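Local coordinates for protein MamA (Candidatus Magnetobacterium bavaricum, PDB 3VTX) that is built from tetratricopeptide repeats (TPRs), helical hairpins of a kind that commonly serves as a scaffold for protein–protein interaction, at residues K14-G19 with L45-M50. Sequence-based numbering, arbitrary orientation.
Sequences KKRTKG and LGKTYM
Arg16 reaches from helix 5-18 across to Thr48 and Lys47 on helix 39-51, joining two helices of a tetratricopeptide repeat array that are linked in sequence through helix 21-34. The closest alpha carbons, those of Arg16 and Thr48, are 7.2 Å apart, and the Arg16 side chain makes all the contacts from 14-19 to 45-50. Its CG stands anti to the backbone N (chi1 -173°) and the chain runs extended as far as NE, which carries the guanidinium up to the facing helix.

On the way it passes Thr48, the two side chains running in opposite directions. The methylene CD of Arg16 lies 3.4 Å from OG1 of Thr48, and NE of Arg16 follows at 3.6 Å from the same oxygen, without a hydrogen bond between them. That hydroxyl is engaged instead with the carbonyl of Lys44, one turn earlier in its own helix, and Tyr28 of helix 21-34 packs against the Thr48 side chain.

The guanidinium ends over the helix backbone, with Thr48 N 4.2 Å above one of its faces and displaced toward the rim. A salt bridge from NH1 to Asp51, the last residue of helix 39-51, holds this end and probably offsets part of its positive charge. Lys47 starts out toward Arg16, but its extended chain then leads away to a salt bridge with Glu74 at the start of helix 73-85. The two cationic ends thus have separate acidic partners, although Arg16 NH2 and Lys47 NZ are 5.8 Å apart. Where the side chains do meet, the contact is with the base of the lysine: NH1 of Arg16 lies 3.6 Å from CB of Lys47.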
loop_
_atom_site.group_PDB
_atom_site.type_symbol
_atom_site.label_atom_id
_atom_site.label_comp_id
_atom_site.label_asym_id
_atom_site.label_seq_id
_atom_site.Cartn_x
_atom_site.Cartn_y
_atom_site.Cartn_z
ATOM N N LYS A 14 9.358 19.645 -8.532
ATOM C CA LYS A 14 9.534 20.768 -7.607
ATOM C C LYS A 14 8.141 21.290 -7.159
ATOM O O LYS A 14 7.946 21.685 -6.034
ATOM C CB LYS A 14 10.264 21.913 -8.303
ATOM C CG LYS A 14 11.789 21.870 -8.245
ATOM C CD LYS A 14 12.406 22.680 -9.386
ATOM C CE LYS A 14 12.036 24.173 -9.348
ATOM N NZ LYS A 14 13.143 24.982 -10.032
ATOM N N LYS A 15 7.200 21.306 -8.088
ATOM C CA LYS A 15 5.808 21.646 -7.697
ATOM C C LYS A 15 5.195 20.648 -6.753
ATOM O O LYS A 15 4.566 21.032 -5.784
ATOM C CB LYS A 15 4.977 21.883 -8.950
ATOM C CG LYS A 15 5.259 23.234 -9.594
ATOM C CD LYS A 15 4.375 23.578 -10.787
ATOM C CE LYS A 15 4.765 24.891 -11.495
ATOM N NZ LYS A 15 3.730 25.320 -12.518
ATOM N N ARG A 16 5.395 19.354 -6.990
ATOM C CA ARG A 16 4.901 18.371 -6.119
ATOM C C ARG A 16 5.500 18.577 -4.671
ATOM O O ARG A 16 4.788 18.576 -3.652
ATOM C CB ARG A 16 5.251 16.992 -6.674
ATOM C CG ARG A 16 4.615 15.865 -5.878
ATOM C CD ARG A 16 5.014 14.539 -6.455
ATOM N NE ARG A 16 4.548 13.511 -5.576
ATOM C CZ ARG A 16 5.079 12.316 -5.468
ATOM N NH1 ARG A 16 4.574 11.498 -4.585
ATOM N NH2 ARG A 16 6.149 11.972 -6.177
ATOM N N THR A 17 6.798 18.827 -4.622
ATOM C CA THR A 17 7.461 18.975 -3.296
ATOM C C THR A 17 6.835 20.128 -2.480
ATOM O O THR A 17 6.524 19.989 -1.278
ATOM C CB THR A 17 8.964 19.133 -3.522
ATOM O OG1 THR A 17 9.450 17.873 -4.006
ATOM C CG2 THR A 17 9.689 19.526 -2.236
ATOM N N LYS A 18 6.522 21.187 -3.202
ATOM C CA LYS A 18 5.867 22.404 -2.728
ATOM C C LYS A 18 4.356 22.263 -2.420
ATOM O O LYS A 18 3.759 23.142 -1.791
ATOM C CB LYS A 18 6.145 23.436 -3.841
ATOM C CG LYS A 18 5.766 24.876 -3.657
ATOM C CD LYS A 18 6.543 25.718 -4.678
ATOM C CE LYS A 18 6.143 27.183 -4.621
ATOM N NZ LYS A 18 7.217 28.066 -5.175
ATOM N N GLY A 19 3.721 21.156 -2.821
ATOM C CA GLY A 19 2.341 20.875 -2.409
ATOM C C GLY A 19 1.378 21.417 -3.487
ATOM O O GLY A 19 0.165 21.401 -3.301
ATOM N N LEU A 45 3.228 10.612 -11.919
ATOM C CA LEU A 45 1.834 11.156 -12.039
ATOM C C LEU A 45 0.888 10.304 -11.190
ATOM O O LEU A 45 0.033 10.801 -10.473
ATOM C CB LEU A 45 1.397 11.262 -13.478
ATOM C CG LEU A 45 0.008 11.772 -13.794
ATOM C CD1 LEU A 45 -0.138 13.163 -13.136
ATOM C CD2 LEU A 45 -0.263 11.746 -15.257
ATOM N N GLY A 46 1.050 8.993 -11.262
ATOM C CA GLY A 46 0.262 8.085 -10.402
ATOM C C GLY A 46 0.432 8.439 -8.939
ATOM O O GLY A 46 -0.534 8.530 -8.193
ATOM N N LYS A 47 1.682 8.592 -8.495
ATOM C CA LYS A 47 1.929 8.900 -7.089
ATOM C C LYS A 47 1.325 10.249 -6.645
ATOM O O LYS A 47 0.901 10.379 -5.476
ATOM C CB LYS A 47 3.405 8.896 -6.811
ATOM C CG LYS A 47 4.077 7.583 -6.808
ATOM C CD LYS A 47 5.562 7.726 -6.590
ATOM C CE LYS A 47 6.201 6.347 -6.419
ATOM N NZ LYS A 47 7.731 6.432 -6.301
ATOM N N THR A 48 1.341 11.228 -7.553
ATOM C CA THR A 48 0.787 12.546 -7.286
ATOM C C THR A 48 -0.728 12.436 -7.064
ATOM O O THR A 48 -1.232 13.030 -6.133
ATOM C CB THR A 48 1.108 13.543 -8.334
ATOM O OG1 THR A 48 2.541 13.590 -8.534
ATOM C CG2 THR A 48 0.574 14.946 -7.991
ATOM N N TYR A 49 -1.415 11.673 -7.910
ATOM C CA TYR A 49 -2.813 11.488 -7.716
ATOM C C TYR A 49 -3.073 10.732 -6.409
ATOM O O TYR A 49 -4.056 10.969 -5.744
ATOM C CB TYR A 49 -3.452 10.801 -8.948
ATOM C CG TYR A 49 -3.817 11.739 -10.088
ATOM C CD1 TYR A 49 -4.745 12.781 -9.892
ATOM C CD2 TYR A 49 -3.293 11.551 -11.363
ATOM C CE1 TYR A 49 -5.191 13.560 -10.922
ATOM C CE2 TYR A 49 -3.676 12.395 -12.415
ATOM C CZ TYR A 49 -4.608 13.403 -12.175
ATOM O OH TYR A 49 -5.002 14.178 -13.228
ATOM N N MET A 50 -2.211 9.795 -6.016
ATOM C CA MET A 50 -2.417 9.092 -4.731
ATOM C C MET A 50 -2.251 10.075 -3.578
ATOM O O MET A 50 -3.019 9.983 -2.626
ATOM C CB MET A 50 -1.454 7.916 -4.573
ATOM C CG MET A 50 -1.669 6.789 -5.565
ATOM S SD MET A 50 -3.273 6.006 -5.528
ATOM C CE MET A 50 -3.105 5.004 -3.959
#